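Local coordinates for protein tryptophan halogenase (Shewanella frigidimarina, PDB 2PYX) that probably works as a flavin-dependent halogenase of the tryptophan halogenase family, with FAD as its likely cofactor, at residues G19-G24 with S363-I368; T46-P51 with L212-N217; G207-L212 with G237-V242; K341-N346 with Q378-R383; G355-L360 with Q402-F407. All coordinates share one frame; numbering follows the deposited sequence.

Contact 1: G19-G24 with S363-I368; sequences GWITAG and SALALI
Ile21 on helix 16-31 meets Leu365 and Ile368 on helix 363-377 through side-chain carbons alone. Its CB already lies close to the other helix, 4.0 Å from Ile368 CG2. The branch methyl Ile21 CG2 comes no nearer, at 4.0 Å from the same Ile368 CG2. The longer branch runs on through CG1. Its tip, Ile21 CD1, ends 4.0 Å from Leu365 CD2. That tip is also 4.1 Å from Ile368 CG2. One methyl of Ile368 therefore lies near CB, CG2 and CD1 of Ile21. Ile368 offers this methyl because CG2 is anti to its backbone N, while CG1 is turned beside the N (chi1 -74°). Ile21 runs at roughly a right angle to both partners. Leu365 points less directly at helix 16-31, and its CD2 does the touching. All spacings are ordinary van der Waals distances.

The contact is buried. Leu365 and Ile368 also pack on Thr17, a predicted FAD-binding residue at the start of helix 16-31, within a GxGxxG sequence of Rossmann type. Helix 65-73 borders the same place, with Met66 against Ile21 and Leu365 and Thr69 against Ile21. The contact thus joins the first Rossmann helix to helix 363-377, with helix 65-73 alongside.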
# COMPACT_ATOMS: atom_id res chain seq x y z
N GLY A 19 11.04 5.16 -8.50
CA GLY A 19 12.11 6.08 -8.75
C GLY A 19 11.73 7.52 -8.57
O GLY A 19 12.47 8.29 -7.93
N TRP A 20 10.56 7.89 -9.10
CA TRP A 20 10.16 9.29 -9.03
C TRP A 20 9.67 9.73 -7.65
O TRP A 20 9.90 10.86 -7.24
CB TRP A 20 9.17 9.67 -10.11
CG TRP A 20 9.81 9.61 -11.46
CD1 TRP A 20 9.62 8.65 -12.43
CD2 TRP A 20 10.77 10.51 -11.97
NE1 TRP A 20 10.40 8.93 -13.53
CE2 TRP A 20 11.12 10.06 -13.27
CE3 TRP A 20 11.40 11.66 -11.47
CZ2 TRP A 20 12.06 10.72 -14.05
CZ3 TRP A 20 12.30 12.31 -12.26
CH2 TRP A 20 12.63 11.83 -13.55
N ILE A 21 9.02 8.84 -6.91
CA ILE A 21 8.69 9.23 -5.53
C ILE A 21 9.98 9.45 -4.74
O ILE A 21 10.08 10.39 -3.94
CB ILE A 21 7.77 8.20 -4.86
CG1 ILE A 21 6.35 8.33 -5.43
CG2 ILE A 21 7.76 8.37 -3.32
CD1 ILE A 21 5.43 7.18 -5.04
N THR A 22 10.96 8.57 -4.95
CA THR A 22 12.24 8.72 -4.27
C THR A 22 12.88 10.06 -4.64
O THR A 22 13.35 10.80 -3.79
CB THR A 22 13.19 7.55 -4.58
OG1 THR A 22 12.56 6.32 -4.19
CG2 THR A 22 14.51 7.70 -3.86
N ALA A 23 12.97 10.35 -5.93
CA ALA A 23 13.58 11.60 -6.38
C ALA A 23 12.91 12.81 -5.75
O ALA A 23 13.56 13.72 -5.25
CB ALA A 23 13.51 11.69 -7.89
N GLY A 24 11.58 12.81 -5.75
CA GLY A 24 10.83 13.94 -5.24
C GLY A 24 10.98 14.15 -3.76
O GLY A 24 11.16 15.27 -3.27
N SER A 363 0.43 -2.93 -0.06
CA SER A 363 1.69 -2.61 0.59
C SER A 363 2.68 -1.95 -0.33
O SER A 363 3.63 -1.32 0.13
CB SER A 363 2.31 -3.85 1.24
OG SER A 363 2.65 -4.83 0.29
N ALA A 364 2.48 -2.03 -1.64
CA ALA A 364 3.57 -1.67 -2.57
C ALA A 364 3.95 -0.19 -2.52
O ALA A 364 5.13 0.15 -2.32
CB ALA A 364 3.26 -2.10 -3.98
N LEU A 365 2.98 0.71 -2.75
CA LEU A 365 3.33 2.15 -2.69
C LEU A 365 3.68 2.58 -1.25
O LEU A 365 4.54 3.44 -1.04
CB LEU A 365 2.21 3.01 -3.26
CG LEU A 365 2.19 3.03 -4.79
CD1 LEU A 365 0.88 3.66 -5.29
CD2 LEU A 365 3.38 3.79 -5.34
N ALA A 366 3.03 1.99 -0.26
CA ALA A 366 3.36 2.30 1.16
C ALA A 366 4.82 2.03 1.46
O ALA A 366 5.47 2.80 2.18
CB ALA A 366 2.49 1.46 2.07
N LEU A 367 5.35 0.91 0.96
CA LEU A 367 6.78 0.58 1.19
C LEU A 367 7.70 1.54 0.43
O LEU A 367 8.76 1.91 0.94
CB LEU A 367 7.07 -0.85 0.79
CG LEU A 367 6.57 -1.92 1.75
CD1 LEU A 367 6.55 -3.31 1.08
CD2 LEU A 367 7.47 -1.88 3.00
N ILE A 368 7.33 1.91 -0.80
CA ILE A 368 8.09 2.91 -1.52
C ILE A 368 8.18 4.22 -0.70
O ILE A 368 9.26 4.81 -0.49
CB ILE A 368 7.49 3.14 -2.93
CG1 ILE A 368 7.83 1.96 -3.83
CG2 ILE A 368 8.00 4.43 -3.52
CD1 ILE A 368 6.95 1.90 -5.10

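Contact 2: T46-P51 with L212-N217; sequences TLIESP and LITKQN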
# COMPACT_ATOMS: atom_id res chain seq x y z
N THR A 46 20.30 12.32 -9.94
CA THR A 46 20.13 11.89 -11.31
C THR A 46 19.33 10.59 -11.33
O THR A 46 19.64 9.65 -10.59
CB THR A 46 21.50 11.67 -11.99
OG1 THR A 46 22.27 12.88 -11.95
CG2 THR A 46 21.34 11.17 -13.44
N LEU A 47 18.33 10.52 -12.20
CA LEU A 47 17.52 9.36 -12.40
C LEU A 47 17.77 8.82 -13.80
O LEU A 47 17.56 9.56 -14.78
CB LEU A 47 16.03 9.64 -12.14
CG LEU A 47 15.10 8.41 -12.10
CD1 LEU A 47 13.90 8.67 -11.21
CD2 LEU A 47 14.60 8.03 -13.47
N ILE A 48 18.21 7.57 -13.89
CA ILE A 48 18.48 6.90 -15.17
C ILE A 48 17.32 5.93 -15.38
O ILE A 48 17.13 4.98 -14.61
CB ILE A 48 19.80 6.12 -15.18
CG1 ILE A 48 20.98 7.04 -14.86
CG2 ILE A 48 19.98 5.43 -16.56
CD1 ILE A 48 22.29 6.33 -14.57
N GLU A 49 16.57 6.18 -16.45
CA GLU A 49 15.37 5.42 -16.81
C GLU A 49 15.61 4.66 -18.12
O GLU A 49 16.11 5.25 -19.08
CB GLU A 49 14.20 6.41 -16.95
CG GLU A 49 12.89 5.74 -17.16
CD GLU A 49 11.70 6.65 -17.11
OE1 GLU A 49 11.85 7.87 -17.03
OE2 GLU A 49 10.57 6.10 -17.14
N SER A 50 15.23 3.39 -18.15
CA SER A 50 15.32 2.58 -19.36
C SER A 50 14.46 3.19 -20.46
O SER A 50 13.34 3.63 -20.19
CB SER A 50 14.81 1.17 -19.10
OG SER A 50 14.89 0.39 -20.28
N PRO A 51 14.96 3.23 -21.70
CA PRO A 51 14.09 3.66 -22.79
C PRO A 51 13.07 2.59 -23.23
O PRO A 51 12.22 2.87 -24.06
CB PRO A 51 15.09 3.96 -23.92
CG PRO A 51 16.19 3.02 -23.68
CD PRO A 51 16.32 2.92 -22.18
N LEU A 212 28.38 4.09 -12.91
CA LEU A 212 27.69 3.32 -13.91
C LEU A 212 28.20 3.76 -15.26
O LEU A 212 28.39 4.94 -15.49
CB LEU A 212 26.19 3.54 -13.85
CG LEU A 212 25.57 3.30 -12.49
CD1 LEU A 212 24.09 3.59 -12.59
CD2 LEU A 212 25.80 1.86 -12.03
N ILE A 213 28.45 2.79 -16.14
CA ILE A 213 28.81 3.11 -17.50
C ILE A 213 27.56 2.88 -18.31
O ILE A 213 27.03 1.76 -18.37
CB ILE A 213 30.01 2.30 -18.01
CG1 ILE A 213 31.12 2.28 -16.96
CG2 ILE A 213 30.49 2.96 -19.26
CD1 ILE A 213 32.44 1.77 -17.44
N THR A 214 27.02 3.97 -18.85
CA THR A 214 25.80 3.93 -19.64
C THR A 214 26.13 3.58 -21.07
O THR A 214 27.29 3.63 -21.49
CB THR A 214 24.97 5.24 -19.60
OG1 THR A 214 25.66 6.32 -20.25
CG2 THR A 214 24.64 5.62 -18.13
N LYS A 215 25.09 3.18 -21.81
CA LYS A 215 25.28 2.78 -23.20
C LYS A 215 25.64 3.97 -24.11
O LYS A 215 26.48 3.83 -25.01
CB LYS A 215 24.03 2.07 -23.70
CG LYS A 215 24.20 1.46 -25.08
CD LYS A 215 23.14 0.42 -25.36
CE LYS A 215 23.45 -0.28 -26.67
NZ LYS A 215 22.44 -1.33 -27.01
N GLN A 216 25.04 5.14 -23.87
CA GLN A 216 25.31 6.33 -24.67
C GLN A 216 25.41 7.68 -23.96
O GLN A 216 25.41 8.73 -24.61
CB GLN A 216 24.26 6.43 -25.79
CG GLN A 216 22.86 6.74 -25.35
CD GLN A 216 21.89 6.73 -26.53
OE1 GLN A 216 20.86 7.43 -26.51
NE2 GLN A 216 22.20 5.94 -27.55
N ASN A 217 25.51 7.69 -22.63
CA ASN A 217 25.65 8.94 -21.86
C ASN A 217 26.94 8.96 -21.04
O ASN A 217 27.07 9.72 -20.06
CB ASN A 217 24.42 9.17 -20.96
CG ASN A 217 23.22 9.70 -21.73
OD1 ASN A 217 23.04 10.92 -21.84
ND2 ASN A 217 22.42 8.80 -22.29
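Thr214 OG1, on the residue whose methyl faces Ile48, is held by several groups. It accepts the backbone N-H of Asn217 at 2.8 Å from Asn217 N. The bond is bent, 134° at the hydrogen. This is an ST motif, and it ties the turn after strand 209-214 back onto the strand. The hydroxyl also bonds to Gly218 O, and weakly to Asp196 OD2. Asp196 OD2 is bonded as well to Gln216 N and Asn217 ND2, which fixes the turn further.

With its hydroxyl engaged in the turn, Thr214 offers CG2 to strand 44-49. Ile48 CD1 lies 4.3 Å from Thr214 CG2, a loose contact. The closer meeting is with Leu212, where Ile48 CD1 is 3.8 Å from Leu212 CD1. The Ile48 and Leu212 side chains run antiparallel alongside each other, and their CD1 methyls meet. In Ile48, CG1 is anti to the carbonyl carbon (chi1 -58°) and the chain then runs extended to CD1. That stretch carries the methyl between the two strands, whose nearest CA atoms, Ile48 and Thr214, are 9.1 Å apart. The three side chains are buried.

Leu212 also touches Val13 of the central strand 9-13 and Ile201 of strand 198-203, and it lies near Val198, a predicted FAD-binding residue. A mostly parallel Rossmann-type sheet joined by a three-stranded antiparallel sheet is consistent with an FAD-binding domain of the glutathione reductase type. Here Ile48 of the first sheet meets Leu212 and Thr214 of the second.

Contact 3: G207-L212 with G237-V242; sequences GDIEKL and GEHLQV
Ile209 lies slantwise to the His239 ring. Ile209 CG1 is 3.8 Å from His239 CD2 and 4.0 Å from His239 NE2. The end methyl, Ile209 CD1, is 4.0 Å from His239 CD2. The ring therefore presents its CD2–NE2 side to the isoleucine. It gets there because His239 CG is anti to the backbone N (chi1 -175°), which places the ring beside Ile209 at the end of helix 234-239.

Leu240 follows in the chain and points at the same strand. Its CD1 stands 4.4 Å from Ile209 CD1, a loose apolar contact. Its other methyl, CD2, sits 4.0 Å from Gly207 O. Gly207 has a positive phi, and a CB here would jam against the preceding carbonyl, so the turn calls for glycine. Just past Ile209, strand 209-214 carries a classic beta bulge, where Glu210 and Lys211 are both opposite Ile202.

The helix ends in a folded-back side chain. Gln241 has positive phi, and its NE2 donates to Glu238 O at 2.8 Å. The bond is nearly straight, 169° at the hydrogen. It reaches a lone pair in the carbonyl plane and lies close to the glutamine amide plane.

His239 NE2 is hydrogen-bonded to Asn203 OD1 on strand 198-203. The ring thus serves two purposes: its CD2 and NE2 lie by Ile209, and NE2 is also satisfied by the neighbouring strand. The chemistry implies a mainly apolar seam whose polar end is probably kept in one orientation by the asparagine.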
# COMPACT_ATOMS: atom_id res chain seq x y z
N GLY A 207 34.15 -2.57 -2.54
CA GLY A 207 32.95 -3.31 -2.93
C GLY A 207 31.69 -2.47 -3.03
O GLY A 207 30.62 -2.99 -3.32
N ASP A 208 31.82 -1.16 -2.78
CA ASP A 208 30.75 -0.20 -3.08
C ASP A 208 30.64 0.02 -4.57
O ASP A 208 31.62 -0.10 -5.31
CB ASP A 208 30.99 1.17 -2.44
CG ASP A 208 30.86 1.20 -0.96
OD1 ASP A 208 30.37 0.21 -0.34
OD2 ASP A 208 31.28 2.24 -0.39
N ILE A 209 29.45 0.39 -5.03
CA ILE A 209 29.28 0.87 -6.40
C ILE A 209 29.87 2.29 -6.48
O ILE A 209 29.67 3.13 -5.59
CB ILE A 209 27.82 0.90 -6.84
CG1 ILE A 209 27.20 -0.50 -6.70
CG2 ILE A 209 27.69 1.41 -8.26
CD1 ILE A 209 25.72 -0.51 -6.88
N GLU A 210 30.67 2.52 -7.52
CA GLU A 210 31.37 3.79 -7.74
C GLU A 210 30.75 4.56 -8.89
O GLU A 210 30.59 5.78 -8.85
CB GLU A 210 32.83 3.48 -8.06
CG GLU A 210 33.64 4.64 -8.47
CD GLU A 210 35.05 4.20 -8.74
OE1 GLU A 210 35.80 4.11 -7.76
OE2 GLU A 210 35.34 3.87 -9.91
N LYS A 211 30.42 3.87 -9.96
CA LYS A 211 29.91 4.52 -11.13
C LYS A 211 29.22 3.54 -12.03
O LYS A 211 29.38 2.32 -11.91
CB LYS A 211 31.03 5.29 -11.87
CG LYS A 211 32.08 4.40 -12.48
CD LYS A 211 33.23 5.24 -13.01
CE LYS A 211 34.37 4.37 -13.53
NZ LYS A 211 35.55 5.25 -13.86
N LEU A 212 28.38 4.09 -12.91
CA LEU A 212 27.69 3.32 -13.91
C LEU A 212 28.20 3.76 -15.26
O LEU A 212 28.39 4.94 -15.49
CB LEU A 212 26.19 3.54 -13.85
CG LEU A 212 25.57 3.30 -12.49
CD1 LEU A 212 24.09 3.59 -12.59
CD2 LEU A 212 25.80 1.86 -12.03
N GLY A 237 19.82 -7.16 -5.66
CA GLY A 237 19.76 -8.61 -5.74
C GLY A 237 20.84 -9.22 -6.59
O GLY A 237 21.47 -10.18 -6.16
N GLU A 238 21.04 -8.70 -7.80
CA GLU A 238 22.01 -9.29 -8.74
C GLU A 238 23.43 -8.81 -8.47
O GLU A 238 24.30 -9.61 -8.03
CB GLU A 238 21.60 -9.04 -10.17
CG GLU A 238 20.34 -9.78 -10.55
CD GLU A 238 20.49 -11.31 -10.40
OE1 GLU A 238 21.59 -11.85 -10.68
OE2 GLU A 238 19.50 -11.97 -9.98
N HIS A 239 23.70 -7.52 -8.63
CA HIS A 239 25.09 -7.04 -8.47
C HIS A 239 25.64 -7.30 -7.07
O HIS A 239 26.82 -7.69 -6.92
CB HIS A 239 25.17 -5.54 -8.79
CG HIS A 239 26.56 -4.98 -8.78
ND1 HIS A 239 27.49 -5.26 -9.76
CD2 HIS A 239 27.15 -4.13 -7.91
CE1 HIS A 239 28.61 -4.60 -9.48
NE2 HIS A 239 28.43 -3.91 -8.37
N LEU A 240 24.84 -7.02 -6.04
CA LEU A 240 25.28 -7.15 -4.65
C LEU A 240 24.89 -8.46 -3.95
O LEU A 240 25.22 -8.65 -2.78
CB LEU A 240 24.84 -5.92 -3.85
CG LEU A 240 25.52 -4.61 -4.27
CD1 LEU A 240 24.80 -3.42 -3.66
CD2 LEU A 240 27.00 -4.58 -3.89
N GLN A 241 24.17 -9.31 -4.67
CA GLN A 241 23.86 -10.66 -4.24
C GLN A 241 23.11 -10.74 -2.92
O GLN A 241 23.29 -11.68 -2.15
CB GLN A 241 25.15 -11.50 -4.24
CG GLN A 241 25.63 -11.77 -5.64
CD GLN A 241 24.77 -12.79 -6.38
OE1 GLN A 241 24.68 -13.95 -5.95
NE2 GLN A 241 24.14 -12.38 -7.48
N VAL A 242 22.22 -9.77 -2.66
CA VAL A 242 21.40 -9.83 -1.46
C VAL A 242 20.36 -10.91 -1.66
O VAL A 242 19.61 -10.85 -2.61
CB VAL A 242 20.73 -8.49 -1.15
CG1 VAL A 242 19.78 -8.62 0.03
CG2 VAL A 242 21.80 -7.43 -0.86

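Contact 4: K341-N346 with Q378-R383; sequences KCWQNN and QLPPNR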
# COMPACT_ATOMS: atom_id res chain seq x y z
N LYS A 341 17.73 -7.76 3.13
CA LYS A 341 18.03 -6.38 3.49
C LYS A 341 17.55 -5.50 2.34
O LYS A 341 17.55 -5.96 1.20
CB LYS A 341 19.57 -6.22 3.61
CG LYS A 341 20.22 -6.91 4.77
CD LYS A 341 21.69 -7.14 4.58
CE LYS A 341 22.51 -6.01 4.98
NZ LYS A 341 23.96 -6.44 5.05
N CYS A 342 17.19 -4.25 2.60
CA CYS A 342 16.97 -3.27 1.51
C CYS A 342 18.20 -2.41 1.22
O CYS A 342 18.22 -1.75 0.19
CB CYS A 342 15.80 -2.32 1.77
SG CYS A 342 16.00 -1.17 3.12
N TRP A 343 19.21 -2.43 2.09
CA TRP A 343 20.35 -1.52 1.97
C TRP A 343 21.64 -2.33 2.19
O TRP A 343 21.84 -2.90 3.25
CB TRP A 343 20.24 -0.39 2.99
CG TRP A 343 21.18 0.76 2.83
CD1 TRP A 343 22.40 0.76 2.23
CD2 TRP A 343 20.96 2.08 3.35
NE1 TRP A 343 22.96 2.04 2.32
CE2 TRP A 343 22.11 2.86 3.00
CE3 TRP A 343 19.92 2.68 4.07
CZ2 TRP A 343 22.22 4.18 3.35
CZ3 TRP A 343 20.02 4.00 4.41
CH2 TRP A 343 21.17 4.74 4.05
N GLN A 344 22.46 -2.44 1.14
CA GLN A 344 23.72 -3.18 1.19
C GLN A 344 24.79 -2.27 0.60
O GLN A 344 24.60 -1.72 -0.49
CB GLN A 344 23.60 -4.46 0.35
CG GLN A 344 24.87 -5.31 0.29
CD GLN A 344 25.23 -5.86 1.65
OE1 GLN A 344 24.44 -6.58 2.29
NE2 GLN A 344 26.43 -5.52 2.11
N ASN A 345 25.91 -2.14 1.30
CA ASN A 345 26.95 -1.21 0.92
C ASN A 345 26.27 0.16 0.72
O ASN A 345 25.61 0.68 1.65
CB ASN A 345 27.69 -1.74 -0.31
CG ASN A 345 28.57 -2.93 0.00
OD1 ASN A 345 28.09 -4.04 0.19
ND2 ASN A 345 29.87 -2.68 0.11
N ASN A 346 26.43 0.75 -0.46
CA ASN A 346 25.88 2.09 -0.76
C ASN A 346 24.72 2.04 -1.73
O ASN A 346 24.51 2.95 -2.54
CB ASN A 346 26.97 3.04 -1.30
CG ASN A 346 27.57 2.58 -2.58
OD1 ASN A 346 27.59 1.38 -2.93
ND2 ASN A 346 28.09 3.56 -3.35
N GLN A 378 17.11 10.25 6.96
CA GLN A 378 18.33 9.70 7.52
C GLN A 378 19.46 9.69 6.48
O GLN A 378 20.23 8.75 6.40
CB GLN A 378 18.09 8.28 8.00
CG GLN A 378 17.09 8.24 9.12
CD GLN A 378 17.16 6.99 9.96
OE1 GLN A 378 18.22 6.62 10.44
NE2 GLN A 378 16.05 6.32 10.12
N LEU A 379 19.58 10.76 5.70
CA LEU A 379 20.61 10.82 4.69
C LEU A 379 21.96 10.69 5.40
O LEU A 379 22.28 11.44 6.31
CB LEU A 379 20.52 12.16 3.96
CG LEU A 379 21.64 12.44 2.96
CD1 LEU A 379 21.45 11.64 1.73
CD2 LEU A 379 21.74 13.92 2.64
N PRO A 380 22.74 9.69 5.02
CA PRO A 380 24.00 9.55 5.75
C PRO A 380 24.95 10.72 5.54
O PRO A 380 25.09 11.18 4.40
CB PRO A 380 24.61 8.28 5.17
CG PRO A 380 23.52 7.58 4.51
CD PRO A 380 22.59 8.63 4.01
N PRO A 381 25.59 11.20 6.62
CA PRO A 381 26.57 12.26 6.43
C PRO A 381 27.69 11.92 5.49
O PRO A 381 28.13 12.76 4.71
CB PRO A 381 27.09 12.50 7.85
CG PRO A 381 25.92 12.15 8.74
CD PRO A 381 25.31 10.94 8.05
N ASN A 382 28.16 10.69 5.57
CA ASN A 382 29.32 10.24 4.79
C ASN A 382 29.37 8.70 4.77
O ASN A 382 28.52 8.02 5.37
CB ASN A 382 30.62 10.84 5.36
CG ASN A 382 30.85 10.45 6.83
OD1 ASN A 382 30.66 9.30 7.21
ND2 ASN A 382 31.24 11.43 7.66
N ARG A 383 30.35 8.15 4.07
CA ARG A 383 30.44 6.72 3.96
C ARG A 383 30.92 6.05 5.24
O ARG A 383 30.49 4.92 5.53
CB ARG A 383 31.33 6.28 2.78
CG ARG A 383 31.41 4.79 2.54
CD ARG A 383 30.08 4.26 2.15
NE ARG A 383 30.05 2.83 1.93
CZ ARG A 383 29.81 1.92 2.86
NH1 ARG A 383 29.61 2.25 4.12
NH2 ARG A 383 29.74 0.66 2.48
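Pro380 is the first residue of 378-383 to meet the other segment. Its CG comes in plane to the edge of the Trp343 ring, at the six-membered end. Pro380 CG is 3.7 Å from Trp343 CH2 and 3.8 Å from Trp343 CZ2. The indole reaches out because Trp343 CG is anti to the backbone N (chi1 -169°). Its NE1 makes a weak hydrogen bond to Asn345 O. Through Pro380 and Trp343 the loop before helix 383-413 is laid against strand 343-344, an outer strand of the Rossmann-type sheet.

Next, Asn382 is the N-cap of that helix, with OD1 taking the backbone N of Val385.

Arg383 then bends back at chi2 (65°) to bring its guanidinium to Asn345. Arg383 NH2 lies 3.7 Å from Asn345 CA and 4.1 Å from Asn345 ND2. The amide and guanidinium planes stand nearly perpendicular, 87° apart. Asn345 O sits over one guanidinium face, offset toward the rim. The charge is met by Asp208, salt-bridged to NE, and by Asp387, salt-bridged to NH1. Asn345 ND2 bonds to the other oxygen of Asp208, and Asn345 OD1 accepts from Gln344 NE2 at 2.9 Å. Replacing Asn345 by alanine is likely to leave Asp208 OD1 and Gln344 NE2 without their amide partner and to open a gap beside the guanidinium. Asn346, whose ND2 donates to Ile209 O, adds a loose approach of its CB to Arg383 NE.

Contact 5: G355-L360 with Q402-F407; sequences GFIEPL and QQIIDF
No ring or other flat group takes part where Ile357 meets Ile404 and Ile405. The nearest ring on the helix, that of Phe407, lies three residues on from Ile404 and does not touch 355-360. His411 meets this ring edge-to-face, and Phe460 and Phe465 meet it with tilted planes, while the Glu358 carboxylate is bonded away from 402-407, to Asn253, Tyr412 and Trp283.

The contact itself is aliphatic. Ile357 CD1 presses on Ile404 CG2 at 3.4 Å, tighter than usual van der Waals contact. Its other methyl, Ile357 CG2, lies at an easier 4.1 Å from Ile405 CD1. The two branches of one side chain thus reach two successive residues of the helix. In Ile357, chi1 of 49° puts CG1 between the backbone N and the carbonyl carbon, the crowded position, with CG2 beside the N. CD1 at the end of one branch and CG2 as the other are left to reach different residues.

The segment 355-360 leaves short strand 355-356 and leads to Glu361, predicted to bind tryptophan. Ile404 and Ile405 of helix 383-413 pack on the chain just before it.

Ile404 presents CG2 because that methyl is anti to its backbone N, with CG1 anti to the carbonyl carbon. Ile405 points less directly at 355-360 and reaches it with its CD1. Both pairs approach at a slant, neither end-on nor square. The three isoleucines are buried. Trp401 and Leu408 of the same helix also touch Ile357.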
# COMPACT_ATOMS: atom_id res chain seq x y z
N GLY A 355 11.21 -6.04 -2.72
CA GLY A 355 10.32 -7.16 -2.50
C GLY A 355 8.97 -6.88 -3.08
O GLY A 355 8.66 -5.77 -3.49
N PHE A 356 8.16 -7.92 -3.11
CA PHE A 356 6.83 -7.80 -3.65
C PHE A 356 6.02 -9.01 -3.30
O PHE A 356 6.49 -10.15 -3.45
CB PHE A 356 6.88 -7.67 -5.16
CG PHE A 356 5.53 -7.43 -5.78
CD1 PHE A 356 4.91 -6.21 -5.65
CD2 PHE A 356 4.87 -8.46 -6.41
CE1 PHE A 356 3.65 -5.99 -6.20
CE2 PHE A 356 3.60 -8.25 -6.96
CZ PHE A 356 3.00 -7.03 -6.84
N ILE A 357 4.77 -8.77 -2.95
CA ILE A 357 3.81 -9.83 -2.72
C ILE A 357 2.49 -9.40 -3.36
O ILE A 357 2.37 -8.26 -3.84
CB ILE A 357 3.61 -10.05 -1.21
CG1 ILE A 357 3.36 -8.67 -0.54
CG2 ILE A 357 4.87 -10.73 -0.61
CD1 ILE A 357 2.82 -8.73 0.74
N GLU A 358 1.48 -10.26 -3.31
CA GLU A 358 0.13 -9.87 -3.73
C GLU A 358 -0.28 -8.52 -3.12
O GLU A 358 0.09 -8.19 -1.97
CB GLU A 358 -0.87 -10.94 -3.27
CG GLU A 358 -0.98 -11.06 -1.75
CD GLU A 358 -1.66 -12.33 -1.38
OE1 GLU A 358 -1.01 -13.39 -1.52
OE2 GLU A 358 -2.87 -12.27 -1.03
N PRO A 359 -1.10 -7.75 -3.84
CA PRO A 359 -1.53 -6.42 -3.40
C PRO A 359 -2.64 -6.40 -2.35
O PRO A 359 -3.37 -5.42 -2.24
CB PRO A 359 -2.02 -5.78 -4.71
CG PRO A 359 -2.49 -6.92 -5.49
CD PRO A 359 -1.57 -8.05 -5.21
N LEU A 360 -2.72 -7.47 -1.55
CA LEU A 360 -3.65 -7.51 -0.44
C LEU A 360 -3.14 -6.48 0.55
O LEU A 360 -1.99 -6.53 0.98
CB LEU A 360 -3.65 -8.89 0.21
CG LEU A 360 -4.60 -9.20 1.37
CD1 LEU A 360 -6.01 -9.00 0.94
CD2 LEU A 360 -4.43 -10.62 1.85
N GLN A 402 8.02 -8.48 8.18
CA GLN A 402 7.40 -9.50 9.05
C GLN A 402 5.95 -9.11 9.33
O GLN A 402 5.08 -9.97 9.30
CB GLN A 402 8.19 -9.70 10.35
CG GLN A 402 7.50 -10.62 11.36
CD GLN A 402 8.30 -10.84 12.67
OE1 GLN A 402 8.91 -11.89 12.89
NE2 GLN A 402 8.28 -9.84 13.55
N GLN A 403 5.69 -7.84 9.61
CA GLN A 403 4.35 -7.37 9.89
C GLN A 403 3.46 -7.51 8.69
O GLN A 403 2.28 -7.91 8.84
CB GLN A 403 4.35 -5.93 10.35
CG GLN A 403 3.03 -5.57 10.96
CD GLN A 403 2.81 -4.11 11.23
OE1 GLN A 403 3.02 -3.26 10.37
NE2 GLN A 403 2.28 -3.83 12.44
N ILE A 404 3.96 -7.21 7.49
CA ILE A 404 3.14 -7.31 6.28
C ILE A 404 2.75 -8.77 6.08
O ILE A 404 1.60 -9.11 5.85
CB ILE A 404 3.92 -6.78 5.06
CG1 ILE A 404 4.01 -5.26 5.10
CG2 ILE A 404 3.29 -7.28 3.78
CD1 ILE A 404 5.08 -4.70 4.26
N ILE A 405 3.71 -9.69 6.17
CA ILE A 405 3.42 -11.08 5.92
C ILE A 405 2.38 -11.60 6.93
O ILE A 405 1.39 -12.28 6.60
CB ILE A 405 4.67 -11.96 5.88
CG1 ILE A 405 5.61 -11.52 4.75
CG2 ILE A 405 4.27 -13.45 5.71
CD1 ILE A 405 4.97 -11.52 3.39
N ASP A 406 2.59 -11.24 8.19
CA ASP A 406 1.71 -11.72 9.23
C ASP A 406 0.31 -11.12 9.08
O ASP A 406 -0.70 -11.81 9.27
CB ASP A 406 2.25 -11.35 10.63
CG ASP A 406 3.43 -12.19 11.05
OD1 ASP A 406 3.85 -13.12 10.32
OD2 ASP A 406 3.94 -11.89 12.19
N PHE A 407 0.25 -9.83 8.77
CA PHE A 407 -1.04 -9.15 8.64
C PHE A 407 -1.82 -9.73 7.46
O PHE A 407 -3.02 -10.01 7.57
CB PHE A 407 -0.88 -7.63 8.51
CG PHE A 407 -2.20 -6.89 8.46
CD1 PHE A 407 -3.19 -7.14 9.39
CD2 PHE A 407 -2.45 -5.98 7.45
CE1 PHE A 407 -4.41 -6.44 9.34
CE2 PHE A 407 -3.65 -5.28 7.41
CZ PHE A 407 -4.62 -5.52 8.35

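Contacts 1 and 5 lie nearest the middle of the chain, each centre about 10 Å from it. Both are buried and purely aliphatic. They also touch each other, with Leu367 CD1 3.8 Å from Ile404 CD1. Contacts 2, 3 and 4 are centred farther from the middle, and polar groups border their apolar pairs. Contacts 2 and 4 are buried as well, and only contact 3 is partly buried. Contacts 2 and 3 use the same strand, 209-214, and share Leu212. Contacts 3 and 4 are joined by a salt bridge and a hydrogen bond. Helix 383-413 serves contact 5 in its second half, and the loop leading into it serves contact 4. Contact 1 touches contact 2 through Trp20 and Leu47.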